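Local coordinates for protein peroxidase (Cellulomonas bogoriensis 69B4 = DSM 16987, PDB 6QZO) that binds heme b and probably works as a dye-decolorizing (DyP-type) peroxidase, using peroxide to oxidise its substrates, at residues A[75-79]-A[80-84]; A[337-340]-A[341-345]. All blocks are in the same frame, centred on the assembly; numbering follows the deposited sequence.

In the fold
Along the chain the two contacts come in series, neither nested nor crossing, and each is local, made within one continuous run of residues. Contact 1 comes first, where helix 61-78 runs out and the chain turns into the loop that leads on to strand 100-105; it belongs to the N-terminal part of the DyP fold and lies away from the heme. Contact 2 comes much later, in the C-terminal part, where the short helix 335-338, just after strand 323-332, gives way to helix 340-348 beside the heme. The centres of contact 1 and contact 2 are about 37 Å apart, on opposite sides of the chain's centre. The nearest atoms of contact 1 and contact 2 stay about 24 Å apart, without direct touch.

Contact 1: residues A[75-79]-A[80-84]; sequences IERLT and TGRPG
R77 O takes R82 N (2.9 Å) and T80 N from opposite faces of its carbonyl plane, while G81 N bonds to L78 O at 3.0 Å, a Schellman motif closing helix 61-78. G81 has the positive phi (72°) of the motif's C-prime residue, and L78 to G81 form a type I turn. T80 OG1 lies 2.9 Å from both E76 O and R77 O, a position set by chi1 of 60°, which holds the hydroxyl between its own backbone N and carbonyl carbon. The same oxygen receives R82 NE at 3.0 Å, nearly straight (166°) and in the guanidinium plane. A valine in place of T80 would probably leave R82 NE without this acceptor and its guanidinium freer to turn. R82 bends at chi3 and lays one face over R77, whose CG sits 3.8 Å above the centre of the plane, the two side chains crossing at about a right angle. The E76 carboxylate is engaged elsewhere, OE2 bonding to H33 NE2 and W370 NE1, while L78 packs on H157 and V161 of helix 152-165. At the far end of the extended R77 chain, NH1 makes a weak bond of 3.3 Å to P83 O, which lies at the edge of the guanidinium.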
ATOM      1  N   ILE A  75      -7.525  12.488  16.851  1.00 23.07           N
ATOM      2  CA  ILE A  75      -7.555  11.037  17.183  1.00 22.98           C
ATOM      3  C   ILE A  75      -8.957  10.680  17.690  1.00 23.50           C
ATOM      4  O   ILE A  75      -9.510   9.665  17.236  1.00 24.02           O
ATOM      5  CB  ILE A  75      -6.465  10.672  18.204  1.00 23.07           C
ATOM      6  CG1 ILE A  75      -5.062  10.876  17.640  1.00 22.45           C
ATOM      7  CG2 ILE A  75      -6.652   9.235  18.682  1.00 23.34           C
ATOM      8  CD1 ILE A  75      -3.983  10.805  18.689  1.00 22.53           C
ATOM      9  N   GLU A  76      -9.511  11.474  18.604  1.00 23.55           N
ATOM     10  CA  GLU A  76     -10.822  11.162  19.234  1.00 23.93           C
ATOM     11  C   GLU A  76     -11.913  11.168  18.157  1.00 23.94           C
ATOM     12  O   GLU A  76     -12.843  10.338  18.240  1.00 24.25           O
ATOM     13  CB  GLU A  76     -11.129  12.141  20.373  1.00 24.25           C
ATOM     14  CG  GLU A  76     -10.295  11.905  21.623  1.00 24.01           C
ATOM     15  CD  GLU A  76     -10.589  12.809  22.807  1.00 24.33           C
ATOM     16  OE1 GLU A  76     -11.451  13.677  22.686  1.00 24.41           O
ATOM     17  OE2 GLU A  76     -10.035  12.567  23.882  1.00 24.55           O
ATOM     18  N   ARG A  77     -11.793  12.068  17.176  1.00 23.31           N
ATOM     19  CA  ARG A  77     -12.771  12.219  16.064  1.00 22.75           C
ATOM     20  C   ARG A  77     -12.581  11.124  15.012  1.00 21.91           C
ATOM     21  O   ARG A  77     -13.550  10.404  14.737  1.00 22.64           O
ATOM     22  CB  ARG A  77     -12.617  13.593  15.416  1.00 22.87           C
ATOM     23  CG  ARG A  77     -13.408  14.673  16.131  1.00 23.64           C
ATOM     24  CD  ARG A  77     -12.825  16.056  15.972  1.00 24.01           C
ATOM     25  NE  ARG A  77     -13.705  16.973  16.675  1.00 25.17           N
ATOM     26  CZ  ARG A  77     -14.882  17.375  16.207  1.00 25.56           C
ATOM     27  NH1 ARG A  77     -15.302  16.995  15.018  1.00 25.51           N
ATOM     28  NH2 ARG A  77     -15.620  18.197  16.921  1.00 26.80           N
ATOM     29  N   LEU A  78     -11.397  11.030  14.414  1.00 20.98           N
ATOM     30  CA  LEU A  78     -11.147  10.119  13.256  1.00 20.41           C
ATOM     31  C   LEU A  78     -11.462   8.673  13.672  1.00 20.13           C
ATOM     32  O   LEU A  78     -12.145   7.977  12.902  1.00 20.40           O
ATOM     33  CB  LEU A  78      -9.706  10.277  12.757  1.00 20.08           C
ATOM     34  CG  LEU A  78      -9.368  11.626  12.112  1.00 20.04           C
ATOM     35  CD1 LEU A  78      -7.861  11.794  11.945  1.00 19.48           C
ATOM     36  CD2 LEU A  78     -10.053  11.783  10.763  1.00 20.56           C
ATOM     37  N   THR A  79     -11.069   8.259  14.876  1.00 20.09           N
ATOM     38  CA  THR A  79     -11.225   6.857  15.380  1.00 20.17           C
ATOM     39  C   THR A  79     -12.706   6.523  15.620  1.00 20.96           C
ATOM     40  O   THR A  79     -13.018   5.314  15.706  1.00 21.64           O
ATOM     41  CB  THR A  79     -10.372   6.595  16.629  1.00 19.76           C
ATOM     42  OG1 THR A  79     -10.765   7.518  17.645  1.00 20.11           O
ATOM     43  CG2 THR A  79      -8.893   6.731  16.361  1.00 19.02           C
ATOM     44  N   THR A  80     -13.586   7.528  15.693  1.00 21.39           N
ATOM     45  CA  THR A  80     -15.051   7.341  15.884  1.00 22.17           C
ATOM     46  C   THR A  80     -15.785   7.665  14.583  1.00 22.60           C
ATOM     47  O   THR A  80     -17.030   7.709  14.605  1.00 23.45           O
ATOM     48  CB  THR A  80     -15.571   8.152  17.076  1.00 22.38           C
ATOM     49  OG1 THR A  80     -15.303   9.537  16.847  1.00 22.55           O
ATOM     50  CG2 THR A  80     -14.950   7.715  18.383  1.00 22.21           C
ATOM     51  N   GLY A  81     -15.041   7.845  13.487  1.00 22.56           N
ATOM     52  CA  GLY A  81     -15.610   8.077  12.148  1.00 22.94           C
ATOM     53  C   GLY A  81     -16.214   9.469  12.029  1.00 23.93           C
ATOM     54  O   GLY A  81     -17.195   9.635  11.259  1.00 24.59           O
ATOM     55  N   ARG A  82     -15.667  10.439  12.773  1.00 24.44           N
ATOM     56  CA  ARG A  82     -16.025  11.869  12.631  1.00 25.18           C
ATOM     57  C   ARG A  82     -14.839  12.573  11.992  1.00 24.61           C
ATOM     58  O   ARG A  82     -13.690  12.207  12.251  1.00 23.56           O
ATOM     59  CB  ARG A  82     -16.376  12.516  13.976  1.00 26.41           C
ATOM     60  CG  ARG A  82     -17.620  11.955  14.661  1.00 27.53           C
ATOM     61  CD  ARG A  82     -17.773  12.553  16.064  1.00 28.67           C
ATOM     62  NE  ARG A  82     -16.674  12.164  16.967  1.00 28.50           N
ATOM     63  CZ  ARG A  82     -16.246  12.852  18.027  1.00 28.82           C
ATOM     64  NH1 ARG A  82     -16.801  14.007  18.375  1.00 29.61           N
ATOM     65  NH2 ARG A  82     -15.255  12.362  18.749  1.00 28.99           N
ATOM     66  N   PRO A  83     -15.088  13.583  11.128  1.00 24.96           N
ATOM     67  CA  PRO A  83     -14.011  14.393  10.567  1.00 25.09           C
ATOM     68  C   PRO A  83     -13.141  15.031  11.657  1.00 25.13           C
ATOM     69  O   PRO A  83     -13.637  15.313  12.699  1.00 26.15           O
ATOM     70  CB  PRO A  83     -14.731  15.499   9.773  1.00 25.49           C
ATOM     71  CG  PRO A  83     -16.092  14.894   9.464  1.00 26.04           C
ATOM     72  CD  PRO A  83     -16.415  14.004  10.651  1.00 25.78           C
ATOM     73  N   GLY A  84     -11.869  15.240  11.356  1.00 25.51           N
ATOM     74  CA  GLY A  84     -10.902  15.939  12.215  1.00 26.12           C
ATOM     75  C   GLY A  84     -11.159  17.430  12.250  1.00 27.49           C
ATOM     76  O   GLY A  84     -12.151  17.890  11.651  1.00 27.45           O
TER

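Contact 2: residues A[337-340]-A[341-345]. With HEM (protoporphyrin IX containing Fe), chain I.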
ATOM      1  N   ALA A 337      16.739  -3.281  28.836  1.00 24.27           N
ATOM      2  CA  ALA A 337      16.637  -4.504  29.664  1.00 23.93           C
ATOM      3  C   ALA A 337      16.028  -5.668  28.861  1.00 23.64           C
ATOM      4  O   ALA A 337      16.326  -6.834  29.201  1.00 24.14           O
ATOM      5  CB  ALA A 337      15.820  -4.213  30.896  1.00 24.24           C
ATOM      6  N   GLN A 338      15.204  -5.385  27.848  1.00 22.29           N
ATOM      7  CA  GLN A 338      14.271  -6.374  27.238  1.00 21.64           C
ATOM      8  C   GLN A 338      14.628  -6.618  25.764  1.00 20.52           C
ATOM      9  O   GLN A 338      14.889  -7.792  25.414  1.00 20.36           O
ATOM     10  CB  GLN A 338      12.828  -5.895  27.426  1.00 21.33           C
ATOM     11  CG  GLN A 338      12.446  -5.708  28.895  1.00 21.74           C
ATOM     12  CD  GLN A 338      10.970  -5.473  29.072  1.00 21.86           C
ATOM     13  OE1 GLN A 338      10.537  -4.366  29.391  1.00 21.74           O
ATOM     14  NE2 GLN A 338      10.180  -6.512  28.831  1.00 22.17           N
ATOM     15  N   PHE A 339      14.669  -5.574  24.936  1.00 19.56           N
ATOM     16  CA  PHE A 339      14.901  -5.707  23.472  1.00 19.10           C
ATOM     17  C   PHE A 339      16.396  -5.863  23.178  1.00 19.15           C
ATOM     18  O   PHE A 339      16.802  -6.873  22.558  1.00 19.52           O
ATOM     19  CB  PHE A 339      14.306  -4.533  22.688  1.00 18.56           C
ATOM     20  CG  PHE A 339      14.575  -4.618  21.206  1.00 18.15           C
ATOM     21  CD1 PHE A 339      13.758  -5.364  20.375  1.00 17.76           C
ATOM     22  CD2 PHE A 339      15.674  -3.976  20.652  1.00 18.46           C
ATOM     23  CE1 PHE A 339      14.015  -5.446  19.016  1.00 17.73           C
ATOM     24  CE2 PHE A 339      15.939  -4.081  19.288  1.00 18.33           C
ATOM     25  CZ  PHE A 339      15.103  -4.808  18.470  1.00 17.75           C
ATOM     26  N   THR A 340      17.192  -4.893  23.607  1.00 18.96           N
ATOM     27  CA  THR A 340      18.618  -4.731  23.211  1.00 19.35           C
ATOM     28  C   THR A 340      19.437  -5.988  23.492  1.00 19.94           C
ATOM     29  O   THR A 340      20.302  -6.332  22.693  1.00 20.51           O
ATOM     30  CB  THR A 340      19.208  -3.495  23.884  1.00 19.33           C
ATOM     31  OG1 THR A 340      18.360  -2.439  23.439  1.00 19.04           O
ATOM     32  CG2 THR A 340      20.650  -3.243  23.526  1.00 19.87           C
ATOM     33  N   PRO A 341      19.261  -6.682  24.635  1.00 20.20           N
ATOM     34  CA  PRO A 341      19.980  -7.931  24.882  1.00 20.75           C
ATOM     35  C   PRO A 341      19.656  -9.023  23.851  1.00 20.62           C
ATOM     36  O   PRO A 341      20.536  -9.816  23.539  1.00 20.30           O
ATOM     37  CB  PRO A 341      19.514  -8.355  26.287  1.00 21.15           C
ATOM     38  CG  PRO A 341      19.068  -7.052  26.925  1.00 20.94           C
ATOM     39  CD  PRO A 341      18.428  -6.288  25.784  1.00 20.26           C
ATOM     40  N   VAL A 342      18.418  -9.044  23.338  1.00 20.48           N
ATOM     41  CA  VAL A 342      18.003 -10.023  22.283  1.00 20.71           C
ATOM     42  C   VAL A 342      18.656  -9.605  20.962  1.00 20.79           C
ATOM     43  O   VAL A 342      19.334 -10.451  20.342  1.00 21.51           O
ATOM     44  CB  VAL A 342      16.477 -10.150  22.158  1.00 20.26           C
ATOM     45  CG1 VAL A 342      16.094 -11.027  20.979  1.00 20.01           C
ATOM     46  CG2 VAL A 342      15.847 -10.672  23.441  1.00 20.60           C
ATOM     47  N   GLN A 343      18.504  -8.338  20.573  1.00 20.65           N
ATOM     48  CA  GLN A 343      19.150  -7.775  19.356  1.00 20.41           C
ATOM     49  C   GLN A 343      20.660  -8.049  19.415  1.00 21.18           C
ATOM     50  O   GLN A 343      21.218  -8.423  18.366  1.00 21.28           O
ATOM     51  CB  GLN A 343      18.862  -6.283  19.214  1.00 19.67           C
ATOM     52  CG  GLN A 343      19.359  -5.684  17.908  1.00 19.32           C
ATOM     53  CD  GLN A 343      18.808  -6.413  16.700  1.00 19.08           C
ATOM     54  OE1 GLN A 343      17.667  -6.197  16.268  1.00 18.66           O
ATOM     55  NE2 GLN A 343      19.608  -7.319  16.153  1.00 18.76           N
ATOM     56  N   ARG A 344      21.281  -7.902  20.584  1.00 21.90           N
ATOM     57  CA  ARG A 344      22.742  -8.107  20.768  1.00 23.38           C
ATOM     58  C   ARG A 344      23.094  -9.585  20.549  1.00 23.66           C
ATOM     59  O   ARG A 344      24.152  -9.860  19.975  1.00 24.02           O
ATOM     60  CB  ARG A 344      23.202  -7.626  22.159  1.00 24.67           C
ATOM     61  CG  ARG A 344      24.725  -7.526  22.297  1.00 25.56           C
ATOM     62  CD  ARG A 344      25.390  -6.303  22.941  1.00 26.25           C
ATOM     63  NE  ARG A 344      24.643  -5.918  24.119  1.00 26.65           N
ATOM     64  CZ  ARG A 344      24.383  -4.670  24.484  1.00 27.76           C
ATOM     65  NH1 ARG A 344      24.876  -3.636  23.808  1.00 27.56           N
ATOM     66  NH2 ARG A 344      23.664  -4.435  25.583  1.00 27.76           N
ATOM     67  N   ARG A 345      22.238 -10.500  20.989  1.00 23.97           N
ATOM     68  CA  ARG A 345      22.457 -11.962  20.842  1.00 25.16           C
ATOM     69  C   ARG A 345      22.328 -12.353  19.361  1.00 25.40           C
ATOM     70  O   ARG A 345      23.160 -13.165  18.901  1.00 25.15           O
ATOM     71  CB  ARG A 345      21.521 -12.758  21.758  1.00 25.84           C
ATOM     72  CG  ARG A 345      21.976 -14.194  22.004  1.00 27.18           C
ATOM     73  CD  ARG A 345      21.360 -14.802  23.256  1.00 28.51           C
ATOM     74  NE  ARG A 345      19.917 -14.657  23.215  1.00 29.02           N
ATOM     75  CZ  ARG A 345      19.145 -13.979  24.086  1.00 30.01           C
ATOM     76  NH1 ARG A 345      19.625 -13.371  25.170  1.00 29.93           N
ATOM     77  NH2 ARG A 345      17.831 -13.977  23.876  1.00 29.35           N
TER
HETATM   78  CHA HEM I 401      10.553 -15.398  15.925  1.00 21.48           C
HETATM   79  CHB HEM I 401      11.132 -13.926  11.380  1.00 20.86           C
HETATM   80  CHC HEM I 401      13.835 -10.235  12.933  1.00 21.18           C
HETATM   81  CHD HEM I 401      12.914 -11.469  17.501  1.00 21.01           C
HETATM   82  C1A HEM I 401      10.510 -15.323  14.560  1.00 21.52           C
HETATM   83  C2A HEM I 401       9.942 -16.321  13.716  1.00 22.09           C
HETATM   84  C3A HEM I 401      10.122 -15.906  12.436  1.00 22.42           C
HETATM   85  C4A HEM I 401      10.765 -14.650  12.490  1.00 21.66           C
HETATM   86  CMA HEM I 401       9.705 -16.625  11.168  1.00 22.73           C
HETATM   87  CAA HEM I 401       9.312 -17.634  14.147  1.00 22.01           C
HETATM   88  CBA HEM I 401       7.811 -17.537  14.418  1.00 22.17           C
HETATM   89  CGA HEM I 401       7.583 -16.783  15.687  1.00 22.43           C
HETATM   90  O1A HEM I 401       7.397 -15.538  15.592  1.00 22.60           O
HETATM   91  O2A HEM I 401       7.599 -17.391  16.794  1.00 22.60           O
HETATM   92  C1B HEM I 401      11.931 -12.790  11.439  1.00 20.63           C
HETATM   93  C2B HEM I 401      12.343 -12.103  10.265  1.00 21.56           C
HETATM   94  C3B HEM I 401      13.119 -11.052  10.689  1.00 20.70           C
HETATM   95  C4B HEM I 401      13.150 -11.154  12.154  1.00 20.59           C
HETATM   96  CMB HEM I 401      11.969 -12.467   8.831  1.00 20.86           C
HETATM   97  CAB HEM I 401      13.755  -9.955   9.933  1.00 20.57           C
HETATM   98  CBB HEM I 401      13.481  -9.676   8.659  1.00 20.77           C
HETATM   99  C1C HEM I 401      13.820 -10.228  14.308  1.00 20.77           C
HETATM  100  C2C HEM I 401      14.489  -9.288  15.090  1.00 20.54           C
HETATM  101  C3C HEM I 401      14.258  -9.605  16.408  1.00 20.97           C
HETATM  102  C4C HEM I 401      13.409 -10.782  16.415  1.00 20.39           C
HETATM  103  CMC HEM I 401      15.334  -8.124  14.649  1.00 20.55           C
HETATM  104  CAC HEM I 401      14.882  -8.709  17.417  1.00 21.34           C
HETATM  105  CBC HEM I 401      14.780  -8.823  18.713  1.00 21.86           C
HETATM  106  C1D HEM I 401      12.181 -12.671  17.416  1.00 20.53           C
HETATM  107  C2D HEM I 401      11.704 -13.388  18.613  1.00 21.30           C
HETATM  108  C3D HEM I 401      11.066 -14.490  18.178  1.00 22.12           C
HETATM  109  C4D HEM I 401      11.150 -14.423  16.709  1.00 21.52           C
HETATM  110  CMD HEM I 401      11.890 -13.047  20.081  1.00 20.80           C
HETATM  111  CAD HEM I 401      10.399 -15.562  19.047  1.00 22.82           C
HETATM  112  CBD HEM I 401      11.403 -16.677  19.406  1.00 23.71           C
HETATM  113  CGD HEM I 401      10.870 -17.778  20.316  1.00 24.49           C
HETATM  114  O1D HEM I 401      10.783 -17.598  21.549  1.00 24.26           O
HETATM  115  O2D HEM I 401      10.539 -18.908  19.857  1.00 25.66           O
HETATM  116  NA  HEM I 401      11.007 -14.309  13.794  1.00 21.20           N
HETATM  117  NB  HEM I 401      12.433 -12.203  12.526  1.00 20.73           N
HETATM  118  NC  HEM I 401      13.178 -11.132  15.103  1.00 20.30           N
HETATM  119  ND  HEM I 401      11.820 -13.337  16.311  1.00 21.05           N
HETATM  120 FE   HEM I 401      12.143 -12.850  14.511  1.00 20.92          FE
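F339 and Q343, four residues apart, both reach the heme: F339 CE1 comes within 3.5 Å of CBC, the end carbon of one vinyl group, and Q343 OE1 within 3.4 Å of the methyl carbon CMC. The two side chains lie side by side and point the same way, with ring and amide planes 62° apart. With chi1 near 180° in both, they leave the backbone in the same sense, and a bend at chi2 in Q343 brings OE1 to 3.7 Å from F339 CZ, obliquely to the ring. V342 adds a third contact, its CG1 meeting CBC at 3.4 Å. F339, V342 and Q343 thus line the heme pocket on the side of this vinyl. Backbone bonds from residue i+4 to i set their spacing: Q343 N bonds to F339 O at 3.0 Å, nearly straight (166°), and R344 N to T340 O at 2.8 Å. P341, with no N-H to donate, sits in the first turn of helix 340-348, its CG against A337 O. Away from the heme, T340 CG2 lies over one face of the R344 guanidinium. Beyond the two segments, the F339 ring meets that of F305 and packs on F328 and T330 of strand 323-332 and on V232 of strand 229-238, while V342 and Q343, near the start of helix 340-348, face the heme, Q343 also touching R234 of strand 229-238.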